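Local coordinates for protein farnesyltransferase, putative (PDB 3WCA) that probably catalyses the magnesium-dependent, NAD(P)H-requiring condensation of two farnesyl diphosphate molecules to squalene, the first step from that precursor toward lanosterol, at residues 51-56 with 177-182; 224-229 with 247-252; 252-257 with 292-297; 269-274 with 278-283. The protein carries 1 engineered substitution. All blocks are in the same frame, centred on the assembly; numbering follows the deposited sequence.

Contact 1 of 4, residues 51-56 with 177-182; sequences EEMRDA and VSSGLE
Met53 and Leu181 meet obliquely through their methyl ends, where the first turns of helix 51-72 lie beside the C-terminal end of helix 154-179. Both helices belong to the all-helical fold of the squalene/phytoene synthase family. The contact is small and rests on one long side chain reaching across. Met53 CE does all the touching from its side. It comes to 3.6 Å from Leu181 CD1 and to 3.3 Å from Ser179 OG. CG of Met53 stands anti to its backbone N (chi1 174°), which sends the chain out from its helix. Bends at the next two torsions then turn the terminal methyl to face both the serine hydroxyl and the leucine CD1. The backbones come nearest at Met53 and Ser179, with 7.0 Å between Met53 CA and Ser179 CA.

Val276 of helix 274-294 touches both Met53 and Leu181, so a third helix joins this apolar patch. Tyr128 of helix 126-147 packs on Ser179. The contact lies away from the metal site, and the Met53 side chain is about 10 Å from the bound farnesyl thiodiphosphate.

Just past Ser179 the chain leaves helix 154-179 at Gly180, which has a positive phi of 96°. The hydroxyl of Ser179 is engaged with the backbone here. It is hydrogen-bonded to Tyr176 O one turn back, and it closes an ST turn by accepting from Leu181 N, with 3.0 Å between Leu181 N and Ser179 OG.

Contact 2 of 4, residues 224-229 with 247-252; sequences REIWEK and VECLNA
The first torsion of Cys249 (chi1 178°) sets SG opposite its own backbone N and extends it toward Trp227. Trp227 has its CG between the backbone N and the carbonyl carbon (chi1 59°). This turns the indole away from the cysteine and leaves CB to make the contact. Cys249 SG therefore packs on the root of the tryptophan, 3.7 Å from Trp227 CB and 3.8 Å from Trp227 CA. In Ile226 the branch methyl CG2 does the touching. It lies 4.1 Å from Ala252 CB and more loosely, at 4.4 Å, from Cys249 SG. Cys249 and Ala252 are three residues apart on one helix, so Ile226 meets two successive positions of the same helical face.

No hydrogen bond crosses between the segments. The indole folds back over its own helix, with Arg224 CA over one face, toward the rim, and NE1 makes a weak hydrogen bond to Trp222 O. Leu234 also touches Trp227. Arg224 NE forms a salt bridge with Glu152 OE1.

This is plain apolar helix packing away from the metal and substrate sites. It joins the short helix 224-227 to helix 243-258 in the all-helical squalene/phytoene synthase fold.

Contact 3 of 4, residues 252-257 with 292-297; sequences AMVADA and SLVFNN
This is a buried apolar contact in which Val254, on helix 243-258, packs against Val294 and Phe295 at the C-terminal end of helix 274-294. It joins two helices of the squalene/phytoene synthase fold where the second gives way to a turn. Val254 carries its whole side. Its CG1 lies 3.7 Å from Phe295 CD1 and its CG2 4.0 Å from the same ring carbon. Both methyls approach that carbon from one side, CG1 obliquely to the ring. The side chains of Val254 and Phe295 run at about a right angle to each other. Val254 CG2 also reaches Val294 CG2, a looser approach of 4.3 Å.

Phe295 has left helical backbone angles, and its CG stands anti to its own N (chi1 177°), which carries the ring out beside Val254. One ring face has Asn296 CB over its centre. Further out, Ile350 of helix 347-362 and Leu336 of helix 322-338 touch the same phenylalanine, so four helices meet round it.

The turn that ends the helix is a type II beta turn from Val294 to Asn297, closed by a backbone bond of 3.1 Å from Asn297 N to Val294 O. Asn296 sits at a corner of this turn with a positive phi of 53°. Its amide is hydrogen-bonded through ND2 to Arg339 O. The amide of Asn297 adds a second tie back to the helix. Its ND2 donates to Leu293 O over 3.2 Å, with the acceptor close to the amide plane of Asn297.

Contact 4 of 4, residues 269-274 with 278-283; sequences ASLRDP and AFSAIP
Leu271 and Ser280 make the side-chain contact here, where the loop after helix 261-269 runs into helix 274-294. The leucine uses one methyl, CD1, which rests 3.6 Å from Ser280 CB and 3.7 Å from Ser280 OG. With CG anti to the carbonyl carbon (chi1 -61°), the Leu271 side chain extends from the loop to the helix. The second link is backbone. Ala278 N donates to Pro274 O over 3.0 Å in a nearly straight bond (N-H...O 167°), the first-turn bond of helix 274-294. Ala278 CB also lies against that carbonyl, 3.6 Å from Pro274 O.

Several residues position this first shell. Asp273 is the N-cap. Its OD1 accepts from Val276 N and, more weakly, from Ser275 N, which would help stabilise the start of the helix. The hydroxyl of Ser280 is hydrogen-bonded to Val276 O one turn back, with a weak bond to Tyr176 OH besides. The hydroxyl is thus bonded within its own helix, while CB and OG of Ser280 together form the surface under the leucine methyl. The loop backbone is anchored in turn by the carboxylate of Glu182, which receives Arg272 N on OE1 and Asp273 N on OE2.

The Ser280 side chain is about 4 Å from the bound farnesyl thiodiphosphate, so this part of helix 274-294 lies close to the substrate analogue. Around it, Phe279 packs on Leu172 and Tyr176 of helix 154-179 and on Val45 of helix 40-45, while Ala281 touches Thr325 of helix 322-338.

Overall arrangement
Contact 1 comes first along the chain and closes the longest loop, with 120 mostly helical residues between its segments. Contact 2 follows in series and closes a short loop of 17 residues at the opposite side of the chain's centre. Contact 3 opens where contact 2 ends, sharing Ala252, and spans 34 residues. Contact 4 lies within that span, its own segments only three residues apart. Contacts 2 and 3 both use helix 243-258 and are linked by a probable hydrogen bond from Asn296 N to Asn251 OD1. Contacts 3 and 4 each place one segment on helix 274-294. Contact 4 meets contact 1 through Glu182, tying the turn after helix 154-179 to the loop before helix 274-294.

Contact 1 of 4, residues 51-56 with 177-182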
loop_
_atom_site.group_PDB
_atom_site.type_symbol
_atom_site.label_atom_id
_atom_site.label_comp_id
_atom_site.label_asym_id
_atom_site.label_seq_id
_atom_site.Cartn_x
_atom_site.Cartn_y
_atom_site.Cartn_z
ATOM N N GLU A 51 15.889 15.761 -1.955
ATOM C CA GLU A 51 16.541 15.450 -0.692
ATOM C C GLU A 51 15.786 15.762 0.613
ATOM O O GLU A 51 15.628 14.878 1.454
ATOM C CB GLU A 51 17.925 16.109 -0.690
ATOM C CG GLU A 51 18.722 15.980 0.602
ATOM C CD GLU A 51 20.222 16.042 0.357
ATOM O OE1 GLU A 51 20.808 14.994 0.012
ATOM O OE2 GLU A 51 20.809 17.136 0.491
ATOM N N GLU A 52 15.308 16.987 0.794
ATOM C CA GLU A 52 14.615 17.326 2.042
ATOM C C GLU A 52 13.340 16.524 2.305
ATOM O O GLU A 52 13.112 16.023 3.411
ATOM C CB GLU A 52 14.283 18.817 2.085
ATOM C CG GLU A 52 13.637 19.227 3.398
ATOM C CD GLU A 52 13.433 20.725 3.517
ATOM O OE1 GLU A 52 14.446 21.464 3.505
ATOM O OE2 GLU A 52 12.259 21.158 3.625
ATOM N N MET A 53 12.499 16.431 1.288
ATOM C CA MET A 53 11.248 15.693 1.376
ATOM C C MET A 53 11.590 14.216 1.500
ATOM O O MET A 53 10.957 13.475 2.248
ATOM C CB MET A 53 10.433 15.926 0.097
ATOM C CG MET A 53 9.156 15.112 -0.027
ATOM S SD MET A 53 7.837 15.772 0.984
ATOM C CE MET A 53 6.995 16.802 -0.223
ATOM N N ARG A 54 12.617 13.808 0.767
ATOM C CA ARG A 54 13.045 12.425 0.733
ATOM C C ARG A 54 13.484 11.893 2.083
ATOM O O ARG A 54 13.186 10.744 2.428
ATOM C CB ARG A 54 14.167 12.260 -0.292
ATOM C CG ARG A 54 14.323 10.847 -0.788
ATOM C CD ARG A 54 15.042 10.826 -2.117
ATOM N NE ARG A 54 16.473 11.009 -1.963
ATOM C CZ ARG A 54 17.251 11.621 -2.850
ATOM N NH1 ARG A 54 16.740 12.122 -3.963
ATOM N NH2 ARG A 54 18.549 11.731 -2.615
ATOM N N ASP A 55 14.201 12.719 2.840
ATOM C CA ASP A 55 14.666 12.311 4.161
ATOM C C ASP A 55 13.463 12.098 5.063
ATOM O O ASP A 55 13.387 11.107 5.776
ATOM C CB ASP A 55 15.577 13.374 4.792
ATOM C CG ASP A 55 16.889 13.547 4.044
ATOM O OD1 ASP A 55 17.439 12.539 3.555
ATOM O OD2 ASP A 55 17.375 14.697 3.963
ATOM N N ALA A 56 12.527 13.041 5.026
ATOM C CA ALA A 56 11.334 12.956 5.856
ATOM C C ALA A 56 10.509 11.711 5.504
ATOM O O ALA A 56 10.063 10.976 6.390
ATOM C CB ALA A 56 10.498 14.206 5.678
ATOM N N VAL A 177 2.264 19.096 1.852
ATOM C CA VAL A 177 1.803 20.440 2.182
ATOM C C VAL A 177 2.810 21.142 3.090
ATOM O O VAL A 177 3.242 22.260 2.823
ATOM C CB VAL A 177 0.437 20.394 2.887
ATOM C CG1 VAL A 177 0.031 21.794 3.348
ATOM C CG2 VAL A 177 -0.602 19.841 1.937
ATOM N N SER A 178 3.185 20.463 4.163
ATOM C CA SER A 178 4.130 21.003 5.118
ATOM C C SER A 178 5.433 21.450 4.456
ATOM O O SER A 178 6.083 22.389 4.918
ATOM C CB SER A 178 4.423 19.955 6.188
ATOM O OG SER A 178 5.340 20.449 7.142
ATOM N N SER A 179 5.812 20.776 3.374
ATOM C CA SER A 179 7.044 21.084 2.663
ATOM C C SER A 179 6.931 22.339 1.811
ATOM O O SER A 179 7.940 22.967 1.484
ATOM C CB SER A 179 7.420 19.928 1.741
ATOM O OG SER A 179 6.607 19.941 0.573
ATOM N N GLY A 180 5.706 22.681 1.429
ATOM C CA GLY A 180 5.495 23.840 0.585
ATOM C C GLY A 180 5.392 23.453 -0.883
ATOM O O GLY A 180 4.842 24.210 -1.694
ATOM N N LEU A 181 5.907 22.267 -1.226
ATOM C CA LEU A 181 5.886 21.771 -2.603
ATOM C C LEU A 181 4.486 21.715 -3.204
ATOM O O LEU A 181 4.320 21.948 -4.397
ATOM C CB LEU A 181 6.545 20.386 -2.690
ATOM C CG LEU A 181 8.063 20.330 -2.472
ATOM C CD1 LEU A 181 8.563 18.902 -2.633
ATOM C CD2 LEU A 181 8.756 21.250 -3.473
ATOM N N GLU A 182 3.482 21.390 -2.394
ATOM C CA GLU A 182 2.106 21.346 -2.895
ATOM C C GLU A 182 1.293 22.396 -2.140
ATOM O O GLU A 182 1.687 22.844 -1.064
ATOM C CB GLU A 182 1.469 19.966 -2.681
ATOM C CG GLU A 182 2.088 18.805 -3.468
ATOM C CD GLU A 182 1.996 18.959 -4.971
ATOM O OE1 GLU A 182 1.002 19.517 -5.469
ATOM O OE2 GLU A 182 2.919 18.495 -5.670
#

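Contact 2 of 4, residues 224-229 with 247-252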
loop_
_atom_site.group_PDB
_atom_site.type_symbol
_atom_site.label_atom_id
_atom_site.label_comp_id
_atom_site.label_asym_id
_atom_site.label_seq_id
_atom_site.Cartn_x
_atom_site.Cartn_y
_atom_site.Cartn_z
ATOM N N ARG A 224 -14.502 -11.983 4.480
ATOM C CA ARG A 224 -15.486 -13.057 4.422
ATOM C C ARG A 224 -16.722 -12.576 3.659
ATOM O O ARG A 224 -17.269 -13.293 2.827
ATOM C CB ARG A 224 -15.882 -13.479 5.842
ATOM C CG ARG A 224 -17.026 -14.486 5.912
ATOM C CD ARG A 224 -17.432 -14.752 7.354
ATOM N NE ARG A 224 -16.389 -15.471 8.074
ATOM C CZ ARG A 224 -16.178 -16.777 7.973
ATOM N NH1 ARG A 224 -16.951 -17.512 7.185
ATOM N NH2 ARG A 224 -15.183 -17.343 8.646
ATOM N N GLU A 225 -17.152 -11.351 3.935
ATOM C CA GLU A 225 -18.322 -10.810 3.266
ATOM C C GLU A 225 -18.241 -11.019 1.759
ATOM O O GLU A 225 -19.263 -11.181 1.100
ATOM C CB GLU A 225 -18.487 -9.316 3.566
ATOM C CG GLU A 225 -19.845 -8.777 3.131
ATOM C CD GLU A 225 -19.995 -7.276 3.323
ATOM O OE1 GLU A 225 -19.436 -6.737 4.299
ATOM O OE2 GLU A 225 -20.691 -6.637 2.505
ATOM N N ILE A 226 -17.032 -11.028 1.209
ATOM C CA ILE A 226 -16.887 -11.223 -0.227
ATOM C C ILE A 226 -16.657 -12.686 -0.614
ATOM O O ILE A 226 -17.313 -13.198 -1.529
ATOM C CB ILE A 226 -15.739 -10.333 -0.811
ATOM C CG1 ILE A 226 -16.157 -8.864 -0.753
ATOM C CG2 ILE A 226 -15.420 -10.739 -2.252
ATOM C CD1 ILE A 226 -15.150 -7.892 -1.364
ATOM N N TRP A 227 -15.757 -13.380 0.072
ATOM C CA TRP A 227 -15.512 -14.760 -0.312
ATOM C C TRP A 227 -16.566 -15.804 0.073
ATOM O O TRP A 227 -16.642 -16.861 -0.563
ATOM C CB TRP A 227 -14.124 -15.235 0.154
ATOM C CG TRP A 227 -13.820 -15.197 1.632
ATOM C CD1 TRP A 227 -13.021 -14.295 2.277
ATOM C CD2 TRP A 227 -14.185 -16.178 2.613
ATOM N NE1 TRP A 227 -12.856 -14.657 3.588
ATOM C CE2 TRP A 227 -13.563 -15.808 3.824
ATOM C CE3 TRP A 227 -14.979 -17.333 2.586
ATOM C CZ2 TRP A 227 -13.703 -16.559 5.002
ATOM C CZ3 TRP A 227 -15.118 -18.080 3.758
ATOM C CH2 TRP A 227 -14.482 -17.685 4.949
ATOM N N GLU A 228 -17.392 -15.522 1.078
ATOM C CA GLU A 228 -18.397 -16.508 1.489
ATOM C C GLU A 228 -19.495 -16.732 0.447
ATOM O O GLU A 228 -20.349 -17.608 0.604
ATOM C CB GLU A 228 -19.005 -16.125 2.842
ATOM C CG GLU A 228 -20.027 -15.000 2.826
ATOM C CD GLU A 228 -20.539 -14.697 4.227
ATOM O OE1 GLU A 228 -20.630 -15.641 5.043
ATOM O OE2 GLU A 228 -20.857 -13.525 4.516
ATOM N N LYS A 229 -19.445 -15.949 -0.625
ATOM C CA LYS A 229 -20.406 -16.045 -1.715
ATOM C C LYS A 229 -19.936 -17.071 -2.745
ATOM O O LYS A 229 -20.675 -17.415 -3.675
ATOM C CB LYS A 229 -20.550 -14.695 -2.424
ATOM C CG LYS A 229 -20.979 -13.524 -1.553
ATOM C CD LYS A 229 -21.202 -12.292 -2.434
ATOM C CE LYS A 229 -21.801 -11.118 -1.658
ATOM N NZ LYS A 229 -20.878 -10.600 -0.609
ATOM N N VAL A 247 -11.620 -18.032 -9.149
ATOM C CA VAL A 247 -11.536 -16.969 -10.139
ATOM C C VAL A 247 -12.677 -15.963 -10.032
ATOM O O VAL A 247 -12.444 -14.766 -10.173
ATOM C CB VAL A 247 -11.458 -17.560 -11.565
ATOM C CG1 VAL A 247 -11.732 -16.495 -12.617
ATOM C CG2 VAL A 247 -10.074 -18.127 -11.781
ATOM N N GLU A 248 -13.900 -16.431 -9.774
ATOM C CA GLU A 248 -15.039 -15.524 -9.644
ATOM C C GLU A 248 -14.871 -14.636 -8.415
ATOM O O GLU A 248 -15.271 -13.472 -8.413
ATOM C CB GLU A 248 -16.356 -16.308 -9.529
ATOM C CG GLU A 248 -16.789 -16.998 -10.827
ATOM C CD GLU A 248 -18.137 -17.717 -10.721
ATOM O OE1 GLU A 248 -18.585 -18.258 -11.758
ATOM O OE2 GLU A 248 -18.742 -17.749 -9.623
ATOM N N CYS A 249 -14.296 -15.195 -7.361
ATOM C CA CYS A 249 -14.081 -14.430 -6.143
ATOM C C CYS A 249 -12.914 -13.458 -6.393
ATOM O O CYS A 249 -12.966 -12.301 -5.989
ATOM C CB CYS A 249 -13.766 -15.369 -4.984
ATOM S SG CYS A 249 -13.422 -14.499 -3.452
ATOM N N LEU A 250 -11.866 -13.942 -7.059
ATOM C CA LEU A 250 -10.721 -13.107 -7.411
ATOM C C LEU A 250 -11.248 -11.916 -8.202
ATOM O O LEU A 250 -10.855 -10.769 -7.956
ATOM C CB LEU A 250 -9.729 -13.883 -8.278
ATOM C CG LEU A 250 -8.748 -13.065 -9.146
ATOM C CD1 LEU A 250 -7.907 -12.161 -8.254
ATOM C CD2 LEU A 250 -7.837 -14.008 -9.952
ATOM N N ASN A 251 -12.158 -12.179 -9.139
ATOM C CA ASN A 251 -12.710 -11.094 -9.946
ATOM C C ASN A 251 -13.540 -10.112 -9.135
ATOM O O ASN A 251 -13.581 -8.924 -9.447
ATOM C CB ASN A 251 -13.532 -11.650 -11.115
ATOM C CG ASN A 251 -12.660 -12.297 -12.162
ATOM O OD1 ASN A 251 -11.445 -12.075 -12.182
ATOM N ND2 ASN A 251 -13.263 -13.100 -13.040
ATOM N N ALA A 252 -14.195 -10.604 -8.090
ATOM C CA ALA A 252 -15.004 -9.740 -7.233
ATOM C C ALA A 252 -14.069 -8.870 -6.404
ATOM O O ALA A 252 -14.413 -7.751 -6.032
ATOM C CB ALA A 252 -15.894 -10.577 -6.306
#

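Contact 3 of 4, residues 252-257 with 292-297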
loop_
_atom_site.group_PDB
_atom_site.type_symbol
_atom_site.label_atom_id
_atom_site.label_comp_id
_atom_site.label_asym_id
_atom_site.label_seq_id
_atom_site.Cartn_x
_atom_site.Cartn_y
_atom_site.Cartn_z
ATOM N N ALA A 252 -14.195 -10.604 -8.090
ATOM C CA ALA A 252 -15.004 -9.740 -7.233
ATOM C C ALA A 252 -14.069 -8.870 -6.404
ATOM O O ALA A 252 -14.413 -7.751 -6.032
ATOM C CB ALA A 252 -15.894 -10.577 -6.306
ATOM N N MET A 253 -12.883 -9.383 -6.111
ATOM C CA MET A 253 -11.935 -8.595 -5.336
ATOM C C MET A 253 -11.447 -7.445 -6.212
ATOM O O MET A 253 -11.382 -6.296 -5.769
ATOM C CB MET A 253 -10.768 -9.462 -4.887
ATOM C CG MET A 253 -11.149 -10.496 -3.835
ATOM S SD MET A 253 -11.539 -9.808 -2.194
ATOM C CE MET A 253 -9.949 -9.119 -1.731
ATOM N N VAL A 254 -11.129 -7.765 -7.463
ATOM C CA VAL A 254 -10.665 -6.771 -8.420
ATOM C C VAL A 254 -11.719 -5.664 -8.536
ATOM O O VAL A 254 -11.398 -4.474 -8.437
ATOM C CB VAL A 254 -10.412 -7.420 -9.789
ATOM C CG1 VAL A 254 -10.128 -6.359 -10.841
ATOM C CG2 VAL A 254 -9.227 -8.365 -9.688
ATOM N N ALA A 255 -12.978 -6.060 -8.732
ATOM C CA ALA A 255 -14.075 -5.098 -8.843
ATOM C C ALA A 255 -14.075 -4.180 -7.632
ATOM O O ALA A 255 -14.312 -2.981 -7.739
ATOM C CB ALA A 255 -15.417 -5.828 -8.937
ATOM N N ASP A 256 -13.803 -4.746 -6.469
ATOM C CA ASP A 256 -13.787 -3.939 -5.265
ATOM C C ASP A 256 -12.648 -2.905 -5.294
ATOM O O ASP A 256 -12.822 -1.761 -4.871
ATOM C CB ASP A 256 -13.648 -4.829 -4.047
ATOM C CG ASP A 256 -13.538 -4.034 -2.770
ATOM O OD1 ASP A 256 -14.565 -3.471 -2.345
ATOM O OD2 ASP A 256 -12.423 -3.965 -2.201
ATOM N N ALA A 257 -11.490 -3.294 -5.815
ATOM C CA ALA A 257 -10.354 -2.367 -5.872
ATOM C C ALA A 257 -10.552 -1.267 -6.906
ATOM O O ALA A 257 -10.089 -0.151 -6.725
ATOM C CB ALA A 257 -9.063 -3.130 -6.173
ATOM N N SER A 292 -4.430 -5.396 -13.689
ATOM C CA SER A 292 -4.881 -5.835 -15.010
ATOM C C SER A 292 -4.379 -7.247 -15.291
ATOM O O SER A 292 -5.007 -8.002 -16.025
ATOM C CB SER A 292 -4.376 -4.887 -16.098
ATOM O OG SER A 292 -2.992 -5.046 -16.316
ATOM N N LEU A 293 -3.247 -7.601 -14.694
ATOM C CA LEU A 293 -2.656 -8.920 -14.875
ATOM C C LEU A 293 -3.293 -9.991 -13.990
ATOM O O LEU A 293 -3.433 -11.135 -14.415
ATOM C CB LEU A 293 -1.157 -8.871 -14.583
ATOM C CG LEU A 293 -0.201 -8.875 -15.776
ATOM C CD1 LEU A 293 -0.482 -7.700 -16.697
ATOM C CD2 LEU A 293 1.229 -8.823 -15.257
ATOM N N VAL A 294 -3.673 -9.640 -12.763
ATOM C CA VAL A 294 -4.262 -10.634 -11.881
ATOM C C VAL A 294 -5.725 -10.885 -12.177
ATOM O O VAL A 294 -6.255 -11.934 -11.829
ATOM C CB VAL A 294 -4.154 -10.260 -10.377
ATOM C CG1 VAL A 294 -2.702 -10.075 -9.986
ATOM C CG2 VAL A 294 -4.983 -9.021 -10.085
ATOM N N PHE A 295 -6.381 -9.923 -12.806
ATOM C CA PHE A 295 -7.787 -10.071 -13.109
ATOM C C PHE A 295 -8.080 -11.299 -13.973
ATOM O O PHE A 295 -7.437 -11.511 -14.989
ATOM C CB PHE A 295 -8.306 -8.821 -13.819
ATOM C CG PHE A 295 -9.750 -8.916 -14.228
ATOM C CD1 PHE A 295 -10.745 -9.110 -13.277
ATOM C CD2 PHE A 295 -10.114 -8.811 -15.569
ATOM C CE1 PHE A 295 -12.093 -9.201 -13.657
ATOM C CE2 PHE A 295 -11.451 -8.900 -15.963
ATOM C CZ PHE A 295 -12.447 -9.096 -15.003
ATOM N N ASN A 296 -9.060 -12.094 -13.552
ATOM C CA ASN A 296 -9.479 -13.276 -14.291
ATOM C C ASN A 296 -8.298 -14.195 -14.589
ATOM O O ASN A 296 -8.305 -14.907 -15.585
ATOM C CB ASN A 296 -10.155 -12.832 -15.598
ATOM C CG ASN A 296 -11.187 -13.836 -16.108
ATOM O OD1 ASN A 296 -11.811 -14.545 -15.336
ATOM N ND2 ASN A 296 -11.378 -13.876 -17.418
ATOM N N ASN A 297 -7.295 -14.187 -13.712
ATOM C CA ASN A 297 -6.094 -15.005 -13.898
ATOM C C ASN A 297 -6.005 -16.075 -12.827
ATOM O O ASN A 297 -5.698 -15.773 -11.678
ATOM C CB ASN A 297 -4.839 -14.120 -13.832
ATOM C CG ASN A 297 -3.560 -14.882 -14.164
ATOM O OD1 ASN A 297 -3.560 -16.111 -14.276
ATOM N ND2 ASN A 297 -2.456 -14.147 -14.318
#

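Contact 4 of 4, residues 269-274 with 278-283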
loop_
_atom_site.group_PDB
_atom_site.type_symbol
_atom_site.label_atom_id
_atom_site.label_comp_id
_atom_site.label_asym_id
_atom_site.label_seq_id
_atom_site.Cartn_x
_atom_site.Cartn_y
_atom_site.Cartn_z
ATOM N N ALA A 269 -4.132 14.204 -10.369
ATOM C CA ALA A 269 -4.348 15.402 -11.163
ATOM C C ALA A 269 -4.338 16.682 -10.335
ATOM O O ALA A 269 -4.307 17.776 -10.889
ATOM C CB ALA A 269 -5.656 15.288 -11.936
ATOM N N SER A 270 -4.346 16.562 -9.015
ATOM C CA SER A 270 -4.335 17.754 -8.173
ATOM C C SER A 270 -2.919 18.138 -7.778
ATOM O O SER A 270 -2.711 19.186 -7.172
ATOM C CB SER A 270 -5.168 17.539 -6.903
ATOM O OG SER A 270 -4.501 16.695 -5.975
ATOM N N LEU A 271 -1.950 17.286 -8.116
ATOM C CA LEU A 271 -0.544 17.538 -7.790
ATOM C C LEU A 271 0.103 18.513 -8.783
ATOM O O LEU A 271 -0.130 18.420 -9.988
ATOM C CB LEU A 271 0.235 16.221 -7.776
ATOM C CG LEU A 271 -0.187 15.142 -6.770
ATOM C CD1 LEU A 271 0.773 13.971 -6.904
ATOM C CD2 LEU A 271 -0.169 15.688 -5.322
ATOM N N ARG A 272 0.926 19.436 -8.283
ATOM C CA ARG A 272 1.566 20.422 -9.155
ATOM C C ARG A 272 3.077 20.256 -9.254
ATOM O O ARG A 272 3.678 20.632 -10.255
ATOM C CB ARG A 272 1.254 21.844 -8.672
ATOM C CG ARG A 272 2.036 22.245 -7.430
ATOM C CD ARG A 272 1.639 23.630 -6.909
ATOM N NE ARG A 272 2.370 23.955 -5.687
ATOM C CZ ARG A 272 2.099 24.985 -4.892
ATOM N NH1 ARG A 272 1.105 25.813 -5.184
ATOM N NH2 ARG A 272 2.825 25.183 -3.796
ATOM N N ASP A 273 3.689 19.695 -8.219
ATOM C CA ASP A 273 5.131 19.514 -8.212
ATOM C C ASP A 273 5.540 18.220 -8.909
ATOM O O ASP A 273 5.010 17.152 -8.608
ATOM C CB ASP A 273 5.659 19.528 -6.780
ATOM C CG ASP A 273 7.172 19.452 -6.727
ATOM O OD1 ASP A 273 7.727 18.326 -6.708
ATOM O OD2 ASP A 273 7.811 20.527 -6.724
ATOM N N PRO A 274 6.486 18.304 -9.855
ATOM C CA PRO A 274 6.964 17.136 -10.605
ATOM C C PRO A 274 7.607 16.011 -9.804
ATOM O O PRO A 274 7.452 14.852 -10.159
ATOM C CB PRO A 274 7.905 17.745 -11.654
ATOM C CG PRO A 274 8.310 19.081 -11.060
ATOM C CD PRO A 274 7.034 19.555 -10.414
ATOM N N ALA A 278 5.758 12.371 -9.644
ATOM C CA ALA A 278 6.340 11.096 -10.064
ATOM C C ALA A 278 6.368 10.081 -8.917
ATOM O O ALA A 278 6.059 8.905 -9.115
ATOM C CB ALA A 278 7.753 11.310 -10.630
ATOM N N PHE A 279 6.739 10.538 -7.722
ATOM C CA PHE A 279 6.794 9.674 -6.545
ATOM C C PHE A 279 5.411 9.088 -6.230
ATOM O O PHE A 279 5.301 7.930 -5.826
ATOM C CB PHE A 279 7.297 10.465 -5.327
ATOM C CG PHE A 279 7.083 9.759 -4.022
ATOM C CD1 PHE A 279 7.945 8.744 -3.604
ATOM C CD2 PHE A 279 5.981 10.072 -3.226
ATOM C CE1 PHE A 279 7.708 8.046 -2.410
ATOM C CE2 PHE A 279 5.735 9.385 -2.037
ATOM C CZ PHE A 279 6.596 8.371 -1.627
ATOM N N SER A 280 4.370 9.897 -6.425
ATOM C CA SER A 280 2.982 9.498 -6.159
ATOM C C SER A 280 2.323 8.655 -7.256
ATOM O O SER A 280 1.538 7.743 -6.974
ATOM C CB SER A 280 2.122 10.749 -5.922
ATOM O OG SER A 280 2.557 11.469 -4.769
ATOM N N ALA A 281 2.670 8.954 -8.501
ATOM C CA ALA A 281 2.098 8.284 -9.664
ATOM C C ALA A 281 2.610 6.889 -9.972
ATOM O O ALA A 281 1.827 5.996 -10.280
ATOM C CB ALA A 281 2.286 9.158 -10.891
ATOM N N ILE A 282 3.922 6.712 -9.904
ATOM C CA ILE A 282 4.531 5.436 -10.237
ATOM C C ILE A 282 3.931 4.223 -9.543
ATOM O O ILE A 282 3.609 3.243 -10.198
ATOM C CB ILE A 282 6.056 5.508 -10.020
ATOM C CG1 ILE A 282 6.656 6.412 -11.111
ATOM C CG2 ILE A 282 6.681 4.109 -10.022
ATOM C CD1 ILE A 282 8.134 6.753 -10.908
ATOM N N PRO A 283 3.771 4.269 -8.215
ATOM C CA PRO A 283 3.189 3.107 -7.545
ATOM C C PRO A 283 1.746 2.858 -8.003
ATOM O O PRO A 283 1.317 1.708 -8.122
ATOM C CB PRO A 283 3.279 3.487 -6.066
ATOM C CG PRO A 283 4.519 4.400 -6.030
ATOM C CD PRO A 283 4.227 5.265 -7.230
#